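Local coordinates for protein induced by osmotic stress (Scheffersomyces stipitis, PDB 5YWN), which acts as an NADP+-binding haloketone reductase, probably using the reduced cofactor to turn ketones into alcohols, at residues T2-V7 / G26-G31; P72-F77 / P115-V120; D273-N278 / T320-S325. The protein carries 1 engineered substitution. All blocks are in the same frame, centred on the assembly; numbering follows the deposited sequence.

Interaction 1. Residues T2-V7 / G26-G31; sequences TTSVFV and GYKVVG
Val5 pairs with Val29, and Val7 with Gly31, in the first beta-alpha-beta unit of the Rossmann fold, where strand 4-7 runs parallel to strand 28-33 after the crossover through helix 13-24. The short strand axes make an angle of 25°. Four backbone hydrogen bonds set the register. Three of them, Val5 N to Lys28 O, Val30 N to Val5 O and Val7 N to Val30 O, are each 2.8 Å long, whereas the opening bond, from Lys28 N to Thr3 O, measures 3.0 Å. At the strand entrance a water accepts from Thr3 N at 3.0 Å and donates only weakly to Gly26 O, the carbonyl of the glycine that closes helix 13-24 in a Schellman motif.

Apolar contacts occupy both sheet faces. On the face of Val5, its CG2 reaches Tyr27 CD1 at 3.8 Å; Thr3 lies alongside the same ring, whose hydroxyl is held by Glu250. On the face of Ser4 and Phe6, Val30 CG1 meets Phe6 CE2 at 3.7 Å. With CG anti to its backbone N (chi1 -162°), the Phe6 ring has Val30 O over one face, 3.5 Å above the ring plane and offset toward the rim.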
loop_
_atom_site.group_PDB
_atom_site.type_symbol
_atom_site.label_atom_id
_atom_site.label_comp_id
_atom_site.label_asym_id
_atom_site.label_seq_id
_atom_site.Cartn_x
_atom_site.Cartn_y
_atom_site.Cartn_z
ATOM N N THR A 2 23.158 -14.514 -0.992
ATOM C CA THR A 2 22.032 -13.648 -0.717
ATOM C C THR A 2 20.805 -13.913 -1.585
ATOM O O THR A 2 20.927 -14.248 -2.713
ATOM C CB THR A 2 22.478 -12.199 -0.954
ATOM O OG1 THR A 2 23.574 -11.911 -0.101
ATOM C CG2 THR A 2 21.413 -11.237 -0.692
ATOM N N THR A 3 19.638 -13.720 -1.036
ATOM C CA THR A 3 18.407 -13.734 -1.770
ATOM C C THR A 3 18.025 -12.371 -2.367
ATOM O O THR A 3 18.160 -11.364 -1.741
ATOM C CB THR A 3 17.291 -14.137 -0.824
ATOM O OG1 THR A 3 17.647 -15.340 -0.175
ATOM C CG2 THR A 3 16.010 -14.304 -1.538
ATOM N N SER A 4 17.494 -12.390 -3.561
ATOM C CA SER A 4 16.995 -11.210 -4.207
ATOM C C SER A 4 15.463 -11.095 -4.197
ATOM O O SER A 4 14.774 -12.018 -4.468
ATOM C CB SER A 4 17.499 -11.118 -5.638
ATOM O OG SER A 4 18.738 -10.574 -5.679
ATOM N N VAL A 5 14.980 -9.917 -3.906
ATOM C CA VAL A 5 13.578 -9.627 -3.925
ATOM C C VAL A 5 13.204 -8.668 -5.054
ATOM O O VAL A 5 13.765 -7.656 -5.180
ATOM C CB VAL A 5 13.107 -9.074 -2.568
ATOM C CG1 VAL A 5 11.657 -8.706 -2.601
ATOM C CG2 VAL A 5 13.441 -9.989 -1.427
ATOM N N PHE A 6 12.224 -9.025 -5.849
ATOM C CA PHE A 6 11.712 -8.144 -6.876
ATOM C C PHE A 6 10.518 -7.323 -6.375
ATOM O O PHE A 6 9.612 -7.871 -5.796
ATOM C CB PHE A 6 11.340 -8.905 -8.126
ATOM C CG PHE A 6 11.215 -8.056 -9.326
ATOM C CD1 PHE A 6 10.185 -7.184 -9.463
ATOM C CD2 PHE A 6 12.160 -8.104 -10.311
ATOM C CE1 PHE A 6 10.089 -6.404 -10.569
ATOM C CE2 PHE A 6 12.088 -7.316 -11.404
ATOM C CZ PHE A 6 11.048 -6.469 -11.544
ATOM N N VAL A 7 10.562 -6.024 -6.569
ATOM C CA VAL A 7 9.482 -5.143 -6.169
ATOM C C VAL A 7 8.978 -4.297 -7.333
ATOM O O VAL A 7 9.648 -3.427 -7.782
ATOM C CB VAL A 7 9.896 -4.218 -5.015
ATOM C CG1 VAL A 7 8.774 -3.302 -4.619
ATOM C CG2 VAL A 7 10.457 -4.961 -3.832
ATOM N N GLY A 26 19.135 -7.584 4.837
ATOM C CA GLY A 26 20.114 -8.245 4.035
ATOM C C GLY A 26 19.768 -8.824 2.678
ATOM O O GLY A 26 20.611 -9.341 2.013
ATOM N N TYR A 27 18.535 -8.690 2.260
ATOM C CA TYR A 27 18.149 -9.012 0.907
ATOM C C TYR A 27 18.694 -8.015 -0.074
ATOM O O TYR A 27 18.940 -6.915 0.239
ATOM C CB TYR A 27 16.626 -9.034 0.793
ATOM C CG TYR A 27 15.974 -10.071 1.625
ATOM C CD1 TYR A 27 15.812 -11.339 1.165
ATOM C CD2 TYR A 27 15.519 -9.781 2.852
ATOM C CE1 TYR A 27 15.239 -12.311 1.926
ATOM C CE2 TYR A 27 14.944 -10.736 3.616
ATOM C CZ TYR A 27 14.806 -12.003 3.133
ATOM O OH TYR A 27 14.237 -12.931 3.865
ATOM N N LYS A 28 18.888 -8.451 -1.280
ATOM C CA LYS A 28 19.000 -7.592 -2.389
ATOM C C LYS A 28 17.624 -7.299 -2.980
ATOM O O LYS A 28 16.721 -8.030 -2.795
ATOM C CB LYS A 28 19.937 -8.163 -3.417
ATOM C CG LYS A 28 21.387 -7.893 -3.161
ATOM C CD LYS A 28 22.189 -8.557 -4.234
ATOM C CE LYS A 28 23.654 -8.261 -4.180
ATOM N NZ LYS A 28 24.424 -9.392 -3.640
ATOM N N VAL A 29 17.531 -6.221 -3.720
ATOM C CA VAL A 29 16.324 -5.798 -4.323
ATOM C C VAL A 29 16.461 -5.488 -5.798
ATOM O O VAL A 29 17.380 -4.920 -6.207
ATOM C CB VAL A 29 15.716 -4.576 -3.561
ATOM C CG1 VAL A 29 14.605 -3.920 -4.319
ATOM C CG2 VAL A 29 15.269 -4.974 -2.186
ATOM N N VAL A 30 15.457 -5.841 -6.547
ATOM C CA VAL A 30 15.309 -5.381 -7.893
ATOM C C VAL A 30 13.965 -4.732 -8.048
ATOM O O VAL A 30 12.975 -5.349 -7.848
ATOM C CB VAL A 30 15.426 -6.563 -8.869
ATOM C CG1 VAL A 30 15.367 -6.133 -10.305
ATOM C CG2 VAL A 30 16.619 -7.426 -8.577
ATOM N N GLY A 31 13.952 -3.490 -8.426
ATOM C CA GLY A 31 12.753 -2.731 -8.552
ATOM C C GLY A 31 12.328 -2.438 -9.961
ATOM O O GLY A 31 13.136 -2.177 -10.764
HETATM O O HOH W 1 19.841 -12.559 1.760
#

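Interaction 2. Residues P72-F77 / P115-V120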
loop_
_atom_site.group_PDB
_atom_site.type_symbol
_atom_site.label_atom_id
_atom_site.label_comp_id
_atom_site.label_asym_id
_atom_site.label_seq_id
_atom_site.Cartn_x
_atom_site.Cartn_y
_atom_site.Cartn_z
ATOM N N PRO A 72 17.811 -13.884 -12.552
ATOM C CA PRO A 72 17.575 -15.259 -12.121
ATOM C C PRO A 72 17.829 -15.456 -10.637
ATOM O O PRO A 72 17.407 -16.385 -10.053
ATOM C CB PRO A 72 18.531 -16.082 -12.975
ATOM C CG PRO A 72 19.486 -15.140 -13.533
ATOM C CD PRO A 72 18.838 -13.809 -13.584
ATOM N N GLU A 73 18.540 -14.525 -10.060
ATOM C CA GLU A 73 18.767 -14.519 -8.641
ATOM C C GLU A 73 17.514 -14.225 -7.792
ATOM O O GLU A 73 17.494 -14.509 -6.659
ATOM C CB GLU A 73 19.943 -13.626 -8.271
ATOM C CG GLU A 73 19.629 -12.152 -8.287
ATOM C CD GLU A 73 19.759 -11.531 -9.668
ATOM O OE1 GLU A 73 20.031 -12.264 -10.603
ATOM O OE2 GLU A 73 19.597 -10.293 -9.764
ATOM N N VAL A 74 16.507 -13.628 -8.386
ATOM C CA VAL A 74 15.294 -13.277 -7.678
ATOM C C VAL A 74 14.472 -14.531 -7.368
ATOM O O VAL A 74 14.211 -15.298 -8.206
ATOM C CB VAL A 74 14.466 -12.286 -8.506
ATOM C CG1 VAL A 74 13.045 -12.129 -7.970
ATOM C CG2 VAL A 74 15.169 -10.983 -8.613
ATOM N N THR A 75 14.130 -14.724 -6.120
ATOM C CA THR A 75 13.229 -15.773 -5.713
ATOM C C THR A 75 11.902 -15.332 -5.028
ATOM O O THR A 75 11.147 -16.132 -4.656
ATOM C CB THR A 75 13.932 -16.775 -4.831
ATOM O OG1 THR A 75 14.242 -16.175 -3.614
ATOM C CG2 THR A 75 15.186 -17.332 -5.485
ATOM N N ILE A 76 11.735 -14.043 -4.835
ATOM C CA ILE A 76 10.558 -13.406 -4.260
ATOM C C ILE A 76 10.045 -12.262 -5.142
ATOM O O ILE A 76 10.806 -11.476 -5.598
ATOM C CB ILE A 76 10.843 -12.844 -2.849
ATOM C CG1 ILE A 76 11.599 -13.845 -2.000
ATOM C CG2 ILE A 76 9.590 -12.339 -2.184
ATOM C CD1 ILE A 76 10.763 -14.964 -1.469
ATOM N N PHE A 77 8.747 -12.200 -5.370
ATOM C CA PHE A 77 8.154 -11.110 -6.119
ATOM C C PHE A 77 7.092 -10.401 -5.305
ATOM O O PHE A 77 6.140 -10.987 -4.935
ATOM C CB PHE A 77 7.592 -11.583 -7.441
ATOM C CG PHE A 77 7.323 -10.496 -8.442
ATOM C CD1 PHE A 77 6.312 -9.603 -8.266
ATOM C CD2 PHE A 77 8.107 -10.374 -9.566
ATOM C CE1 PHE A 77 6.076 -8.618 -9.189
ATOM C CE2 PHE A 77 7.896 -9.380 -10.483
ATOM C CZ PHE A 77 6.872 -8.509 -10.300
ATOM N N PRO A 115 10.710 -19.667 -12.767
ATOM C CA PRO A 115 10.301 -20.838 -11.994
ATOM C C PRO A 115 10.926 -20.951 -10.619
ATOM O O PRO A 115 10.436 -21.632 -9.796
ATOM C CB PRO A 115 10.734 -22.015 -12.868
ATOM C CG PRO A 115 11.706 -21.473 -13.777
ATOM C CD PRO A 115 11.462 -20.042 -13.950
ATOM N N GLN A 116 12.033 -20.287 -10.436
ATOM C CA GLN A 116 12.715 -20.213 -9.188
ATOM C C GLN A 116 11.969 -19.425 -8.117
ATOM O O GLN A 116 12.277 -19.553 -6.999
ATOM C CB GLN A 116 14.115 -19.672 -9.380
ATOM C CG GLN A 116 14.242 -18.184 -9.418
ATOM C CD GLN A 116 13.953 -17.615 -10.752
ATOM O OE1 GLN A 116 13.540 -18.292 -11.631
ATOM N NE2 GLN A 116 14.152 -16.363 -10.881
ATOM N N ILE A 117 11.010 -18.614 -8.497
ATOM C CA ILE A 117 10.310 -17.810 -7.521
ATOM C C ILE A 117 9.353 -18.674 -6.721
ATOM O O ILE A 117 8.490 -19.258 -7.225
ATOM C CB ILE A 117 9.603 -16.609 -8.141
ATOM C CG1 ILE A 117 10.589 -15.655 -8.747
ATOM C CG2 ILE A 117 8.833 -15.843 -7.081
ATOM C CD1 ILE A 117 10.011 -14.466 -9.438
ATOM N N THR A 118 9.693 -18.813 -5.466
ATOM C CA THR A 118 8.955 -19.430 -4.397
ATOM C C THR A 118 7.720 -18.697 -3.776
ATOM O O THR A 118 6.836 -19.295 -3.287
ATOM C CB THR A 118 9.921 -19.872 -3.306
ATOM O OG1 THR A 118 10.417 -18.729 -2.660
ATOM C CG2 THR A 118 11.073 -20.618 -3.897
ATOM N N ARG A 119 7.820 -17.393 -3.690
ATOM C CA ARG A 119 6.810 -16.586 -3.053
ATOM C C ARG A 119 6.450 -15.343 -3.856
ATOM O O ARG A 119 7.285 -14.707 -4.381
ATOM C CB ARG A 119 7.170 -16.236 -1.620
ATOM C CG ARG A 119 7.400 -17.402 -0.709
ATOM C CD ARG A 119 6.113 -18.028 -0.260
ATOM N NE ARG A 119 5.535 -17.317 0.829
ATOM C CZ ARG A 119 5.729 -17.613 2.089
ATOM N NH1 ARG A 119 6.443 -18.633 2.400
ATOM N NH2 ARG A 119 5.206 -16.887 3.013
ATOM N N VAL A 120 5.170 -15.077 -3.932
ATOM C CA VAL A 120 4.621 -13.887 -4.477
ATOM C C VAL A 120 3.641 -13.242 -3.481
ATOM O O VAL A 120 2.828 -13.914 -2.889
ATOM C CB VAL A 120 3.930 -14.136 -5.799
ATOM C CG1 VAL A 120 3.206 -12.900 -6.278
ATOM C CG2 VAL A 120 4.861 -14.738 -6.836
#
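Ile117 packs its branched side chain against the backbone of Thr75 where strands 74-79 and 119-123 begin to run together. Its CG2 lies 3.4 Å from Thr75 O, while its CD1 reaches Val74 CG1 at 4.1 Å, the two side chains lying side by side and pointing the same way. This is the compact part: Ile117, Phe77 and Val120 are all buried, and Ile110 of helix 91-113 touches each of them. Contacts of Phe77 CB with Ile117 CD1 and Val120 CG2 are peripheral. Regular parallel pairing is established here by Phe77 N, which donates to Arg119 O at 3.1 Å with an N-H...O angle of 167°, the donor in the carbonyl plane. On the other sheet face, Ile76 CD1 rests on Arg119 CB at 3.8 Å, whereas the guanidinium end leads off to the carbonyls of Ala248 and Lys251.

The more exposed end is held differently. Thr118 N makes a weak bond to Thr75 O, at 3.2 Å. Beyond it a side chain replaces strand pairing: Gln116, with CG between its backbone N and carbonyl carbon (chi1 84°) and a second bend at chi2, brings NE2 to Val74 O at 2.9 Å. That carbonyl oxygen lies 19° out of the amide plane. The whole is the parallel pairing of the first and last strands of a beta-alpha-beta unit, crossing over through helix 91-113, in a Rossmann fold.

Interaction 3. Residues D273-N278 / T320-S325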
loop_
_atom_site.group_PDB
_atom_site.type_symbol
_atom_site.label_atom_id
_atom_site.label_comp_id
_atom_site.label_asym_id
_atom_site.label_seq_id
_atom_site.Cartn_x
_atom_site.Cartn_y
_atom_site.Cartn_z
ATOM N N ASP A 273 -5.930 17.106 17.034
ATOM C CA ASP A 273 -5.566 16.992 18.407
ATOM C C ASP A 273 -4.123 16.523 18.556
ATOM O O ASP A 273 -3.435 16.995 19.375
ATOM C CB ASP A 273 -6.541 16.095 19.177
ATOM C CG ASP A 273 -7.951 16.744 19.385
ATOM O OD1 ASP A 273 -8.114 17.931 19.269
ATOM O OD2 ASP A 273 -8.864 16.022 19.670
ATOM N N VAL A 274 -3.722 15.575 17.753
ATOM C CA VAL A 274 -2.373 15.106 17.795
ATOM C C VAL A 274 -1.373 16.158 17.375
ATOM O O VAL A 274 -0.474 16.405 18.059
ATOM C CB VAL A 274 -2.247 13.798 16.983
ATOM C CG1 VAL A 274 -0.825 13.487 16.565
ATOM C CG2 VAL A 274 -2.869 12.633 17.720
ATOM N N VAL A 275 -1.595 16.775 16.260
ATOM C CA VAL A 275 -0.688 17.738 15.730
ATOM C C VAL A 275 -0.490 18.962 16.642
ATOM O O VAL A 275 0.589 19.377 16.860
ATOM C CB VAL A 275 -1.138 18.156 14.336
ATOM C CG1 VAL A 275 -0.332 19.292 13.812
ATOM C CG2 VAL A 275 -1.035 16.989 13.389
ATOM N N ARG A 276 -1.574 19.470 17.190
ATOM C CA ARG A 276 -1.504 20.618 18.054
ATOM C C ARG A 276 -0.719 20.388 19.354
ATOM O O ARG A 276 0.002 21.233 19.744
ATOM C CB ARG A 276 -2.884 21.213 18.307
ATOM C CG ARG A 276 -3.598 21.775 17.099
ATOM C CD ARG A 276 -5.053 22.073 17.379
ATOM N NE ARG A 276 -5.132 23.007 18.463
ATOM C CZ ARG A 276 -4.920 24.299 18.336
ATOM N NH1 ARG A 276 -4.737 24.817 17.157
ATOM N NH2 ARG A 276 -4.931 25.063 19.385
ATOM N N LYS A 277 -0.889 19.247 19.997
ATOM C CA LYS A 277 -0.105 18.875 21.154
ATOM C C LYS A 277 1.384 18.667 20.886
ATOM O O LYS A 277 2.186 19.147 21.567
ATOM C CB LYS A 277 -0.676 17.636 21.779
ATOM C CG LYS A 277 -2.037 17.806 22.404
ATOM C CD LYS A 277 -2.550 16.491 22.937
ATOM C CE LYS A 277 -3.746 16.658 23.846
ATOM N NZ LYS A 277 -4.931 17.020 23.109
ATOM N N ASN A 278 1.692 17.923 19.861
ATOM C CA ASN A 278 3.020 17.680 19.376
ATOM C C ASN A 278 3.804 18.805 18.748
ATOM O O ASN A 278 4.950 18.833 18.886
ATOM C CB ASN A 278 3.076 16.399 18.564
ATOM C CG ASN A 278 2.786 15.195 19.398
ATOM O OD1 ASN A 278 3.624 14.712 20.074
ATOM N ND2 ASN A 278 1.577 14.769 19.385
ATOM N N THR A 320 1.932 8.273 16.932
ATOM C CA THR A 320 3.284 8.058 16.519
ATOM C C THR A 320 3.427 8.173 15.008
ATOM O O THR A 320 4.300 8.839 14.542
ATOM C CB THR A 320 3.885 6.765 17.081
ATOM O OG1 THR A 320 3.712 6.709 18.480
ATOM C CG2 THR A 320 5.359 6.701 16.816
ATOM N N SER A 321 2.520 7.556 14.275
ATOM C CA SER A 321 2.571 7.573 12.832
ATOM C C SER A 321 2.428 9.014 12.332
ATOM O O SER A 321 3.190 9.470 11.571
ATOM C CB SER A 321 1.488 6.672 12.250
ATOM O OG SER A 321 1.513 6.656 10.869
ATOM N N VAL A 322 1.453 9.707 12.870
ATOM C CA VAL A 322 1.240 11.090 12.550
ATOM C C VAL A 322 2.443 11.966 12.932
ATOM O O VAL A 322 2.881 12.679 12.143
ATOM C CB VAL A 322 -0.054 11.596 13.214
ATOM C CG1 VAL A 322 -0.149 13.089 13.257
ATOM C CG2 VAL A 322 -1.261 11.052 12.493
ATOM N N VAL A 323 2.942 11.862 14.140
ATOM C CA VAL A 323 4.043 12.691 14.591
ATOM C C VAL A 323 5.278 12.422 13.710
ATOM O O VAL A 323 5.876 13.305 13.283
ATOM C CB VAL A 323 4.400 12.474 16.098
ATOM C CG1 VAL A 323 5.754 13.028 16.455
ATOM C CG2 VAL A 323 3.360 13.031 17.037
ATOM N N ASP A 324 5.577 11.177 13.448
ATOM C CA ASP A 324 6.721 10.822 12.657
ATOM C C ASP A 324 6.568 11.419 11.260
ATOM O O ASP A 324 7.495 11.877 10.723
ATOM C CB ASP A 324 6.916 9.297 12.600
ATOM C CG ASP A 324 7.507 8.719 13.885
ATOM O OD1 ASP A 324 7.843 9.478 14.776
ATOM O OD2 ASP A 324 7.634 7.513 13.985
ATOM N N SER A 325 5.368 11.387 10.706
ATOM C CA SER A 325 5.145 11.906 9.387
ATOM C C SER A 325 5.358 13.432 9.314
ATOM O O SER A 325 5.993 13.918 8.445
ATOM C CB SER A 325 3.779 11.450 8.849
ATOM O OG SER A 325 3.490 11.956 7.590
#
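Val274 and Val322 touch where helix 268-278 crosses the C-terminal helix 318-332, a helix-helix packing away from the parallel sheet of the Rossmann fold. The short axes approach to 9.8 Å at an angle of 56°, and 180 Å² is buried between the two segments, counting both sides. Small branched side chains and one amide provide the contact.

Four valines form the apolar part. Val274 CG1 and Val322 CG1 lie 3.4 Å apart, tighter than usual for two carbons. Both methyls are anti to their own backbone N (chi1 160° for Val274), which directs them at each other across the crossing. Val274 CG1 also touches Val323 CG2, at 4.2 Å. Val322 CG1 in turn receives Val275 CG2 at 4.0 Å, the two side chains meeting at about a right angle. Val275, itself buried, also touches Val219, Leu286 and Ile326, while Val274 extends the apolar seam to Phe318 of the facing helix.

No hydrogen bond links the two segments. The polar interactions instead fix the amide of Asn278, whose ND2 donates to Val274 O at 2.9 Å, with an N-H...O angle of 164°. The acceptor is close to the amide plane, but the donor is tilted from the carbonyl plane. Val274 O also accepts from Asn278 N, so this residue grips the carbonyl one turn back through both its backbone and its side chain. ND2 has a second partner in Glu319 OE1, just ahead of segment 320-325, which ties the amide to the opposite helix as well.

Amide and methyl packing completes the crossing. The side chains of Val323 and Asn278 cross at about a right angle, Val323 CG2 sitting over the face of the amide, 3.3 Å from Asn278 CG.

In the fold
Along the chain the three contacts come in series. Interactions 1 and 2, with centres 10 Å apart, belong to one seven-stranded parallel sheet: strands 4-7 and 74-79 are neighbours, joined by probable backbone hydrogen bonds Phe6 N to Ile76 O and Thr75 N to Ser4 O, and the Phe6 and Phe77 rings meet with nearly parallel planes. Together they align four strands adjacent in the sheet, in the order 28-33, 4-7, 74-79, 119-123, in the sheet that carries bound NADP+. Interaction 3 shares none of these elements; its centre lies 33 Å from interaction 1 and 39 Å from interaction 2, opposite the latter across the chain's centre, where it joins two late helices.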